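Local coordinates for fluvirucin B1 DH domain from module 1 (Actinomadura vulgaris, PDB 6OBV), which probably catalyses the dehydration of a carrier-bound beta-hydroxyacyl intermediate in the first module of the fluvirucin B1 polyketide synthase, at residues A[220-225]-A[257-263]; A[201-206]-A[236-240]. All coordinates share one frame; numbering follows the deposited sequence.

Interaction 1. Residues A[220-225]-A[257-263]; sequences AGGYGI and LLASGAQ
G224 and G261 bring two loops of the polyketide synthase dehydratase's double-hotdog fold backbone to backbone: segment 220-225, which leads into helix 227-232, and the connection 257-263 between strands 247-257 and 264-271. A direct hydrogen bond runs from G261 N to G224 O (3.0 Å). The N-H comes in from above the carbonyl group, tilted 47° from its plane. CA-H...O contacts flank this bond. S260 CA approaches the same G224 O, while G261 CA reaches A220 O at 3.3 Å. G261 takes a positive phi (72°), and its alpha carbon thus sits directly against the neighbouring backbone.

Two waters add to the polar link. One donates to both A220 O and A262 O, the latter at 2.6 Å. The second donates to G224 O and A259 O and accepts from A262 N. G224 O therefore receives hydrogen bonds from both protein and water, and A220 O likewise takes Y223 N besides its water, closing the turn 220-223. E84 of helix 79-92 accepts G224 N and I225 N on its two carboxylate oxygens, giving the peptides around G224 further partners.

Side-chain packing involves few atoms. The methyl of A220 points at the other loop and makes a van der Waals contact with a carbonyl oxygen, 3.6 Å from A220 CB to A262 O. At the far end L257 extends its side chain with CG anti to the backbone N (chi1 -172°), which carries both methyls to 224-225. CD1 lies against I225 CB at 4.0 Å, and CD2 packs close on the bare alpha carbon of G224, 3.4 Å from L257 CD2 to G224 CA.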
loop_
_atom_site.group_PDB
_atom_site.type_symbol
_atom_site.label_atom_id
_atom_site.label_comp_id
_atom_site.label_asym_id
_atom_site.label_seq_id
_atom_site.Cartn_x
_atom_site.Cartn_y
_atom_site.Cartn_z
ATOM N N ALA A 220 10.702 16.997 -16.534
ATOM C CA ALA A 220 10.460 15.887 -17.451
ATOM C C ALA A 220 11.369 14.693 -17.173
ATOM O O ALA A 220 10.996 13.555 -17.482
ATOM C CB ALA A 220 10.619 16.357 -18.900
ATOM N N GLY A 221 12.552 14.928 -16.595
ATOM C CA GLY A 221 13.504 13.849 -16.377
ATOM C C GLY A 221 12.997 12.751 -15.458
ATOM O O GLY A 221 13.399 11.589 -15.593
ATOM N N GLY A 222 12.103 13.091 -14.527
ATOM C CA GLY A 222 11.537 12.105 -13.627
ATOM C C GLY A 222 10.414 11.270 -14.205
ATOM O O GLY A 222 10.074 10.223 -13.643
ATOM N N TYR A 223 9.820 11.701 -15.305
ATOM C CA TYR A 223 8.789 10.902 -15.932
ATOM C C TYR A 223 9.424 9.856 -16.838
ATOM O O TYR A 223 10.544 10.020 -17.324
ATOM C CB TYR A 223 7.829 11.789 -16.721
ATOM C CG TYR A 223 6.917 12.620 -15.826
ATOM C CD1 TYR A 223 5.740 12.080 -15.305
ATOM C CD2 TYR A 223 7.230 13.932 -15.503
ATOM C CE1 TYR A 223 4.898 12.814 -14.490
ATOM C CE2 TYR A 223 6.392 14.683 -14.688
ATOM C CZ TYR A 223 5.224 14.117 -14.191
ATOM O OH TYR A 223 4.401 14.858 -13.372
ATOM N N GLY A 224 8.704 8.753 -17.027
ATOM C CA GLY A 224 8.989 7.867 -18.135
ATOM C C GLY A 224 8.883 8.642 -19.437
ATOM O O GLY A 224 9.837 8.708 -20.211
ATOM N N ILE A 225 7.715 9.235 -19.684
ATOM C CA ILE A 225 7.559 10.296 -20.674
ATOM C C ILE A 225 6.490 11.243 -20.144
ATOM O O ILE A 225 5.388 10.806 -19.783
ATOM C CB ILE A 225 7.219 9.757 -22.083
ATOM C CG1 ILE A 225 7.310 10.923 -23.088
ATOM C CG2 ILE A 225 5.836 9.044 -22.096
ATOM C CD1 ILE A 225 7.324 10.576 -24.583
ATOM N N LEU A 257 8.069 2.007 -23.763
ATOM C CA LEU A 257 8.934 3.141 -23.497
ATOM C C LEU A 257 10.384 2.669 -23.598
ATOM O O LEU A 257 10.834 1.827 -22.813
ATOM C CB LEU A 257 8.610 3.737 -22.139
ATOM C CG LEU A 257 9.340 5.024 -21.868
ATOM C CD1 LEU A 257 8.759 6.100 -22.752
ATOM C CD2 LEU A 257 9.132 5.319 -20.421
ATOM N N LEU A 258 11.108 3.190 -24.591
ATOM C CA LEU A 258 12.476 2.761 -24.853
ATOM C C LEU A 258 13.536 3.698 -24.278
ATOM O O LEU A 258 14.688 3.278 -24.130
ATOM C CB LEU A 258 12.698 2.615 -26.364
ATOM C CG LEU A 258 11.654 1.777 -27.107
ATOM C CD1 LEU A 258 11.987 1.682 -28.575
ATOM C CD2 LEU A 258 11.577 0.378 -26.489
ATOM N N ALA A 259 13.187 4.951 -23.970
ATOM C CA ALA A 259 14.129 5.912 -23.404
ATOM C C ALA A 259 13.344 6.900 -22.557
ATOM O O ALA A 259 12.347 7.445 -23.026
ATOM C CB ALA A 259 14.911 6.651 -24.502
ATOM N N SER A 260 13.805 7.142 -21.333
ATOM C CA SER A 260 13.042 7.850 -20.316
ATOM C C SER A 260 13.375 9.343 -20.294
ATOM O O SER A 260 14.447 9.771 -20.725
ATOM C CB SER A 260 13.299 7.222 -18.932
ATOM O OG SER A 260 14.663 7.367 -18.491
ATOM N N GLY A 261 12.416 10.139 -19.828
ATOM C CA GLY A 261 12.659 11.534 -19.484
ATOM C C GLY A 261 12.881 12.495 -20.638
ATOM O O GLY A 261 13.650 13.447 -20.492
ATOM N N ALA A 262 12.229 12.287 -21.780
ATOM C CA ALA A 262 12.438 13.187 -22.909
ATOM C C ALA A 262 11.709 14.507 -22.696
ATOM O O ALA A 262 10.657 14.571 -22.039
ATOM C CB ALA A 262 11.969 12.553 -24.216
ATOM N N GLN A 263 12.292 15.566 -23.259
ATOM C CA GLN A 263 11.725 16.909 -23.291
ATOM C C GLN A 263 11.179 17.293 -24.662
ATOM O O GLN A 263 10.168 17.991 -24.751
ATOM C CB GLN A 263 12.780 17.943 -22.892
ATOM C CG GLN A 263 13.616 17.578 -21.690
ATOM C CD GLN A 263 14.680 18.618 -21.418
ATOM O OE1 GLN A 263 14.494 19.803 -21.719
ATOM N NE2 GLN A 263 15.806 18.186 -20.850
HETATM O O HOH W 1 9.617 13.162 -20.055
HETATM O O HOH W 2 10.892 9.620 -22.746
#

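Interaction 2. Residues A[201-206]-A[236-240]; sequences IRGNEV and ATGLI
With CG1 of I240 turned anti to its own carbonyl carbon (chi1 -53°), the chain from CG1 to CD1 reaches across to V206, whose CG1 stands opposite the backbone N (chi1 -173°) and leaves CG2 to face I240. These rotations join a beta hairpin of the double-hotdog fold, formed by strands 196-202 and 205-211, to the short helix 238-241. The side-chain to side-chain contacts are apolar. V206 is buried and uses both methyls: CG2 packs 3.6 Å from I240 CG1 as the two side chains run antiparallel alongside one another, and CG1 meets A236 CB at 3.7 Å. The same CG1 is also near the carbonyl oxygen of A236, which accepts L239 N.

I201, on the other strand, widens the hairpin's apolar surface. Its CD1 touches L239 CB at 4.0 Å, the two side chains crossing at a slant, and its CG2 faces the CD1 methyl of I240. Beyond the segments, A199 and L196 of strand 196-202 are touched by L239 and A236, respectively.

The hairpin owes its shape to a type II' turn from R202 to E205, with G203 at the position of positive phi. Reciprocal backbone bonds between R202 and E205 close it. On the side turned from the helix the same two residues form a salt bridge: R202 NH2 donates to the syn lone pair of E205 OE1, nearly in the guanidinium plane (11° out), while R202 NH1 bonds A168 O. At the turn itself I240 CD1 rests on the peptide following N204, coming within 3.4 Å of N204 C.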
loop_
_atom_site.group_PDB
_atom_site.type_symbol
_atom_site.label_atom_id
_atom_site.label_comp_id
_atom_site.label_asym_id
_atom_site.label_seq_id
_atom_site.Cartn_x
_atom_site.Cartn_y
_atom_site.Cartn_z
ATOM N N ILE A 201 3.448 16.292 -43.779
ATOM C CA ILE A 201 2.512 15.264 -44.219
ATOM C C ILE A 201 3.071 14.563 -45.447
ATOM O O ILE A 201 3.594 15.216 -46.359
ATOM C CB ILE A 201 1.121 15.851 -44.506
ATOM C CG1 ILE A 201 0.449 16.235 -43.183
ATOM C CG2 ILE A 201 0.255 14.840 -45.198
ATOM C CD1 ILE A 201 -0.831 17.012 -43.381
ATOM N N ARG A 202 2.978 13.233 -45.455
ATOM C CA ARG A 202 3.364 12.431 -46.615
ATOM C C ARG A 202 2.349 11.307 -46.766
ATOM O O ARG A 202 2.272 10.424 -45.903
ATOM C CB ARG A 202 4.777 11.861 -46.467
ATOM C CG ARG A 202 5.199 11.010 -47.703
ATOM C CD ARG A 202 6.563 10.376 -47.537
ATOM N NE ARG A 202 6.618 9.466 -46.394
ATOM C CZ ARG A 202 7.716 8.804 -46.043
ATOM N NH1 ARG A 202 8.828 8.961 -46.753
ATOM N NH2 ARG A 202 7.701 7.993 -44.993
ATOM N N GLY A 203 1.591 11.319 -47.862
ATOM C CA GLY A 203 0.502 10.361 -47.985
ATOM C C GLY A 203 -0.422 10.479 -46.788
ATOM O O GLY A 203 -0.755 11.581 -46.341
ATOM N N ASN A 204 -0.816 9.341 -46.222
ATOM C CA ASN A 204 -1.630 9.362 -45.010
ATOM C C ASN A 204 -0.798 9.285 -43.720
ATOM O O ASN A 204 -1.336 8.905 -42.673
ATOM C CB ASN A 204 -2.668 8.236 -45.043
ATOM C CG ASN A 204 -2.042 6.855 -45.178
ATOM O OD1 ASN A 204 -0.851 6.655 -44.901
ATOM N ND2 ASN A 204 -2.849 5.887 -45.608
ATOM N N GLU A 205 0.486 9.656 -43.770
ATOM C CA GLU A 205 1.363 9.692 -42.604
ATOM C C GLU A 205 1.665 11.133 -42.204
ATOM O O GLU A 205 1.745 12.027 -43.050
ATOM C CB GLU A 205 2.690 8.971 -42.879
ATOM C CG GLU A 205 2.519 7.580 -43.451
ATOM C CD GLU A 205 3.820 6.973 -43.943
ATOM O OE1 GLU A 205 4.765 7.721 -44.267
ATOM O OE2 GLU A 205 3.897 5.732 -44.007
ATOM N N VAL A 206 1.876 11.338 -40.912
ATOM C CA VAL A 206 2.230 12.636 -40.353
ATOM C C VAL A 206 3.542 12.511 -39.591
ATOM O O VAL A 206 3.786 11.517 -38.896
ATOM C CB VAL A 206 1.135 13.182 -39.415
ATOM C CG1 VAL A 206 1.454 14.616 -38.989
ATOM C CG2 VAL A 206 -0.200 13.119 -40.086
ATOM N N ALA A 236 -0.734 15.997 -33.870
ATOM C CA ALA A 236 -0.522 16.183 -35.303
ATOM C C ALA A 236 -1.339 15.218 -36.151
ATOM O O ALA A 236 -1.496 15.458 -37.354
ATOM C CB ALA A 236 0.956 16.021 -35.638
ATOM N N THR A 237 -1.877 14.151 -35.554
ATOM C CA THR A 237 -2.589 13.134 -36.322
ATOM C C THR A 237 -3.884 13.659 -36.913
ATOM O O THR A 237 -4.350 13.134 -37.933
ATOM C CB THR A 237 -2.892 11.928 -35.446
ATOM O OG1 THR A 237 -3.314 12.386 -34.161
ATOM C CG2 THR A 237 -1.674 11.109 -35.270
ATOM N N GLY A 238 -4.496 14.667 -36.283
ATOM C CA GLY A 238 -5.742 15.222 -36.806
ATOM C C GLY A 238 -5.603 16.000 -38.101
ATOM O O GLY A 238 -6.625 16.310 -38.728
ATOM N N LEU A 239 -4.368 16.302 -38.522
ATOM C CA LEU A 239 -4.156 17.118 -39.712
ATOM C C LEU A 239 -4.656 16.435 -40.975
ATOM O O LEU A 239 -5.022 17.112 -41.945
ATOM C CB LEU A 239 -2.676 17.455 -39.848
ATOM C CG LEU A 239 -2.200 18.442 -38.776
ATOM C CD1 LEU A 239 -0.688 18.400 -38.597
ATOM C CD2 LEU A 239 -2.659 19.862 -39.106
ATOM N N ILE A 240 -4.684 15.104 -40.997
ATOM C CA ILE A 240 -5.186 14.405 -42.176
ATOM C C ILE A 240 -6.698 14.214 -42.091
ATOM O O ILE A 240 -7.445 14.669 -42.969
ATOM C CB ILE A 240 -4.460 13.059 -42.357
ATOM C CG1 ILE A 240 -2.949 13.301 -42.339
ATOM C CG2 ILE A 240 -4.929 12.364 -43.632
ATOM C CD1 ILE A 240 -2.156 12.283 -43.045
#

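In the fold
From the N terminus, the chain first meets the hairpin 201-206, then passes helix 214-218 to the loop 220-225. After helix 227-232, segment 236-240 returns to the hairpin, so interaction 2 closes a loop of 29 intervening residues. Strand 247-257 then leads to 257-263, where interaction 1 closes a second loop of 31. The segments alternate, so the two closures cross and do not nest. Their centres lie 25 Å apart and their nearest atoms about 13 Å, without touching. Interaction 2 ties helix 238-241 to the hairpin 196-211, whereas interaction 1 joins the approach to helix 227-232 to the connection between strands 247-257 and 264-271.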